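Side-chain contacts in putative cytochrome P450 hydroxylase (Chondromyces apiculatus DSM 436, PDB 6GMF), which binds heme and acts as a versatile terpene monooxygenase, probably inserting oxygen from O2 into its substrates: residues E132-M137 / S240-A245; S264-V269 / E352-L357. One frame throughout, in Å; residues are numbered along the deposited sequence.

Interaction 1 of 2, residues E132-M137 / S240-A245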
loop_
_atom_site.group_PDB
_atom_site.type_symbol
_atom_site.label_atom_id
_atom_site.label_comp_id
_atom_site.label_asym_id
_atom_site.label_seq_id
_atom_site.Cartn_x
_atom_site.Cartn_y
_atom_site.Cartn_z
ATOM N N GLU A 132 13.230 11.844 -3.994
ATOM C CA GLU A 132 14.607 11.385 -3.971
ATOM C C GLU A 132 14.746 9.981 -3.366
ATOM O O GLU A 132 15.768 9.292 -3.615
ATOM C CB GLU A 132 15.468 12.426 -3.268
ATOM C CG GLU A 132 15.432 13.755 -3.974
ATOM C CD GLU A 132 16.444 14.757 -3.474
ATOM O OE1 GLU A 132 16.045 15.910 -3.108
ATOM O OE2 GLU A 132 17.630 14.426 -3.532
ATOM N N VAL A 133 13.759 9.524 -2.582
ATOM C CA VAL A 133 13.922 8.262 -1.824
ATOM C C VAL A 133 12.648 7.403 -1.867
ATOM O O VAL A 133 12.685 6.290 -2.339
ATOM C CB VAL A 133 14.360 8.500 -0.368
ATOM C CG1 VAL A 133 14.427 7.181 0.387
ATOM C CG2 VAL A 133 15.685 9.245 -0.281
ATOM N N THR A 134 11.527 7.915 -1.334
ATOM C CA THR A 134 10.434 7.029 -1.041
ATOM C C THR A 134 9.663 6.642 -2.295
ATOM O O THR A 134 9.130 5.540 -2.359
ATOM C CB THR A 134 9.511 7.603 0.031
ATOM O OG1 THR A 134 8.784 8.691 -0.515
ATOM C CG2 THR A 134 10.271 8.038 1.254
ATOM N N VAL A 135 9.588 7.551 -3.261
ATOM C CA VAL A 135 8.901 7.231 -4.533
ATOM C C VAL A 135 9.745 6.277 -5.366
ATOM O O VAL A 135 9.207 5.269 -5.837
ATOM C CB VAL A 135 8.571 8.514 -5.315
ATOM C CG1 VAL A 135 8.147 8.200 -6.743
ATOM C CG2 VAL A 135 7.506 9.289 -4.594
ATOM N N PRO A 136 11.067 6.495 -5.589
ATOM C CA PRO A 136 11.832 5.583 -6.443
ATOM C C PRO A 136 11.948 4.154 -5.906
ATOM O O PRO A 136 11.897 3.216 -6.693
ATOM C CB PRO A 136 13.253 6.156 -6.542
ATOM C CG PRO A 136 13.275 7.319 -5.570
ATOM C CD PRO A 136 11.852 7.688 -5.232
ATOM N N MET A 137 12.152 3.949 -4.602
ATOM C CA MET A 137 12.567 2.611 -4.146
ATOM C C MET A 137 11.558 1.550 -4.588
ATOM O O MET A 137 11.931 0.566 -5.234
ATOM C CB MET A 137 12.768 2.524 -2.634
ATOM C CG MET A 137 12.590 1.120 -2.131
ATOM S SD MET A 137 13.389 0.887 -0.572
ATOM C CE MET A 137 15.021 0.373 -1.108
ATOM N N SER A 240 4.212 5.316 0.707
ATOM C CA SER A 240 3.494 5.891 1.835
ATOM C C SER A 240 4.081 5.415 3.171
ATOM O O SER A 240 4.281 6.216 4.065
ATOM C CB SER A 240 2.037 5.589 1.758
ATOM O OG SER A 240 1.463 5.607 3.053
ATOM N N LEU A 241 4.297 4.106 3.290
ATOM C CA LEU A 241 4.869 3.522 4.536
ATOM C C LEU A 241 6.197 4.193 4.899
ATOM O O LEU A 241 6.369 4.645 6.035
ATOM C CB LEU A 241 5.053 2.031 4.315
ATOM C CG LEU A 241 5.760 1.322 5.473
ATOM C CD1 LEU A 241 5.045 1.565 6.796
ATOM C CD2 LEU A 241 5.861 -0.140 5.184
ATOM N N ILE A 242 7.124 4.273 3.936
ATOM C CA ILE A 242 8.386 4.859 4.215
ATOM C C ILE A 242 8.248 6.356 4.538
ATOM O O ILE A 242 8.888 6.808 5.528
ATOM C CB ILE A 242 9.396 4.579 3.099
ATOM C CG1 ILE A 242 9.503 3.090 2.807
ATOM C CG2 ILE A 242 10.761 5.164 3.441
ATOM C CD1 ILE A 242 10.268 2.774 1.551
ATOM N N GLY A 243 7.455 7.136 3.776
ATOM C CA GLY A 243 7.278 8.576 4.053
ATOM C C GLY A 243 6.621 8.804 5.408
ATOM O O GLY A 243 7.043 9.640 6.208
ATOM N N ASN A 244 5.590 8.006 5.684
ATOM C CA ASN A 244 4.863 8.086 6.959
ATOM C C ASN A 244 5.782 7.768 8.134
ATOM O O ASN A 244 5.621 8.408 9.181
ATOM C CB ASN A 244 3.639 7.188 6.999
ATOM C CG ASN A 244 2.562 7.680 6.057
ATOM O OD1 ASN A 244 2.741 8.682 5.389
ATOM N ND2 ASN A 244 1.476 6.928 5.957
ATOM N N ALA A 245 6.693 6.830 7.975
ATOM C CA ALA A 245 7.667 6.492 8.999
ATOM C C ALA A 245 8.527 7.719 9.260
ATOM O O ALA A 245 8.807 8.026 10.405
ATOM C CB ALA A 245 8.502 5.335 8.534
#
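T134 and I242 meet methyl against methyl where the junction between helices 129-134 and 136-145 packs on helix 220-251, the long central helix of the P450 fold. The tight part is small. T134 CG2 sits 3.6 Å from I242 CG2 and 4.0 Å from I242 CB, while also lying 3.9 Å from the backbone N of G243. The two side chains pass alongside one another in opposite directions rather than meeting head-on. In T134, OG1 stands between N and the carbonyl carbon (chi1 71°), which puts CG2 rather than the hydroxyl against I242. The looser part lies toward M137, whose SD is 4.2 Å from I242 CD1 in one of two modelled conformers, a less certain approach. E132, V135 and P136, partly exposed, make no contact with 240-245. A polar tie is made next door, where the carbonyl O of T134 is hydrogen-bonded to OG1 of T239. With no hydrogen bond between the two segments themselves, their buried contact relies on close packing of methyl groups and the I242 CB methine, with the M137 sulfur at the edge, supplemented by that neighbouring bond.

Interaction 2 of 2, residues S264-V269 / E352-L357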
loop_
_atom_site.group_PDB
_atom_site.type_symbol
_atom_site.label_atom_id
_atom_site.label_comp_id
_atom_site.label_asym_id
_atom_site.label_seq_id
_atom_site.Cartn_x
_atom_site.Cartn_y
_atom_site.Cartn_z
ATOM N N SER A 264 18.337 -2.309 15.284
ATOM C CA SER A 264 17.512 -3.508 15.450
ATOM C C SER A 264 16.050 -3.146 15.791
ATOM O O SER A 264 15.235 -3.980 15.716
ATOM C CB SER A 264 18.062 -4.436 16.503
ATOM O OG SER A 264 18.129 -3.752 17.744
ATOM N N LEU A 265 15.792 -1.890 16.147
ATOM C CA LEU A 265 14.427 -1.383 16.418
ATOM C C LEU A 265 13.605 -1.210 15.120
ATOM O O LEU A 265 12.372 -1.072 15.167
ATOM C CB LEU A 265 14.556 -0.045 17.145
ATOM C CG LEU A 265 14.958 -0.146 18.622
ATOM C CD1 LEU A 265 15.091 1.246 19.225
ATOM C CD2 LEU A 265 13.953 -1.005 19.362
ATOM N N VAL A 266 14.271 -1.162 13.965
ATOM C CA VAL A 266 13.588 -0.718 12.739
ATOM C C VAL A 266 12.371 -1.588 12.422
ATOM O O VAL A 266 11.340 -1.021 12.043
ATOM C CB VAL A 266 14.573 -0.606 11.555
ATOM C CG1 VAL A 266 13.846 -0.535 10.212
ATOM C CG2 VAL A 266 15.495 0.593 11.736
ATOM N N PRO A 267 12.379 -2.930 12.536
ATOM C CA PRO A 267 11.180 -3.721 12.245
ATOM C C PRO A 267 9.995 -3.269 13.118
ATOM O O PRO A 267 8.842 -3.209 12.628
ATOM C CB PRO A 267 11.560 -5.182 12.440
ATOM C CG PRO A 267 13.088 -5.142 12.255
ATOM C CD PRO A 267 13.561 -3.792 12.745
ATOM N N ALA A 268 10.288 -2.891 14.363
ATOM C CA ALA A 268 9.248 -2.447 15.262
ATOM C C ALA A 268 8.742 -1.057 14.872
ATOM O O ALA A 268 7.559 -0.757 15.072
ATOM C CB ALA A 268 9.740 -2.446 16.686
ATOM N N VAL A 269 9.641 -0.202 14.397
ATOM C CA VAL A 269 9.295 1.093 13.913
ATOM C C VAL A 269 8.281 0.881 12.779
ATOM O O VAL A 269 7.213 1.514 12.770
ATOM C CB VAL A 269 10.523 1.903 13.453
ATOM C CG1 VAL A 269 10.118 3.223 12.822
ATOM C CG2 VAL A 269 11.505 2.171 14.610
ATOM N N GLU A 352 11.302 -3.651 2.142
ATOM C CA GLU A 352 11.749 -2.385 1.540
ATOM C C GLU A 352 11.841 -1.326 2.637
ATOM O O GLU A 352 12.770 -0.520 2.667
ATOM C CB GLU A 352 10.778 -1.951 0.433
ATOM C CG GLU A 352 10.840 -2.863 -0.782
ATOM C CD GLU A 352 10.057 -2.382 -1.990
ATOM O OE1 GLU A 352 9.811 -1.182 -2.105
ATOM O OE2 GLU A 352 9.708 -3.235 -2.820
ATOM N N ALA A 353 10.811 -1.289 3.500
ATOM C CA ALA A 353 10.767 -0.258 4.510
ATOM C C ALA A 353 11.917 -0.477 5.510
ATOM O O ALA A 353 12.595 0.501 5.912
ATOM C CB ALA A 353 9.415 -0.216 5.196
ATOM N N LYS A 354 12.071 -1.722 5.959
ATOM C CA LYS A 354 13.195 -2.005 6.922
ATOM C C LYS A 354 14.518 -1.565 6.301
ATOM O O LYS A 354 15.323 -0.831 6.936
ATOM C CB LYS A 354 13.244 -3.478 7.264
ATOM C CG LYS A 354 14.396 -3.882 8.190
ATOM C CD LYS A 354 14.687 -5.349 8.162
ATOM C CE LYS A 354 15.589 -5.688 6.997
ATOM N NZ LYS A 354 16.295 -6.985 7.164
ATOM N N VAL A 355 14.758 -2.022 5.074
ATOM C CA VAL A 355 16.076 -1.757 4.498
ATOM C C VAL A 355 16.260 -0.254 4.275
ATOM O O VAL A 355 17.263 0.310 4.648
ATOM C CB VAL A 355 16.344 -2.582 3.237
ATOM C CG1 VAL A 355 17.609 -2.080 2.532
ATOM C CG2 VAL A 355 16.455 -4.066 3.539
ATOM N N MET A 356 15.248 0.442 3.718
ATOM C CA MET A 356 15.420 1.842 3.412
ATOM C C MET A 356 15.621 2.630 4.710
ATOM O O MET A 356 16.469 3.519 4.777
ATOM C CB MET A 356 14.216 2.414 2.654
ATOM C CG MET A 356 14.441 3.748 2.034
ATOM S SD MET A 356 15.679 3.698 0.724
ATOM C CE MET A 356 17.043 4.557 1.497
ATOM N N LEU A 357 14.852 2.309 5.750
ATOM C CA LEU A 357 14.990 3.049 6.997
ATOM C C LEU A 357 16.342 2.695 7.655
ATOM O O LEU A 357 16.996 3.587 8.216
ATOM C CB LEU A 357 13.807 2.743 7.912
ATOM C CG LEU A 357 12.487 3.376 7.472
ATOM C CD1 LEU A 357 11.387 2.827 8.318
ATOM C CD2 LEU A 357 12.520 4.904 7.550
#
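V266 sets its CG1 methyl on the backbone of helix 346-363 at K354, joining the N-terminal part of helix 266-276, the K helix of the P450 fold, to the L helix that follows the heme-ligating cysteine. CG1 lies anti to the backbone N (chi1 164°) and reaches 3.6 Å from the carbonyl O of K354 and 3.7 Å from K354 CA. On the side toward the protein interior the same methyl lies 4.0 Å from L357 CB. V269, one turn farther along, approaches L357 more loosely, and L357 itself also packs on A245 of helix 220-251.

The K354 side chain borders the other flank of the valine. Its CB is 4.2 Å from V266 CG1, and CG comes nearer, 3.9 Å from that methyl. CD then moves past the valine and passes P267, with 4.4 Å between K354 CD and P267 CG, a loose contact at the exposed margin. A turn about the CG-CD bond (chi3 84°) leads the chain away from helix 266-276, so CE has left the proline behind and NZ ends in a salt bridge with E107 OE2 at the start of helix 107-119. The lysine is therefore divided along its length: its inner methylenes serve as apolar surface for V266 and P267, while its ammonium group pairs with a third helix. No hydrogen bond spans the two segments, and the chemistry implies a largely apolar seam, with a methyl resting on a peptide carbonyl, that passes within one side chain into an electrostatic link near the surface.

In the fold
Interactions 1 and 2 have centres about 12 Å apart and belong to one helical core, in which helix 346-363 lies against both helix 136-145 and helix 220-251. They touch directly: L241 CD2 is 3.6 Å from A353 CB, and V133 CG1 is 3.7 Å from M356 SD, so the two contacts share one continuous packing layer. Interaction 1 is the nearer to the heme: L241 touches the cofactor, and the I242 side chain is about 8 Å from it, against about 11 Å for that of L357 in interaction 2. Neither contact binds iron; that ligand is C343, shortly before helix 346-363. Together they pack helices that continue away from the heme.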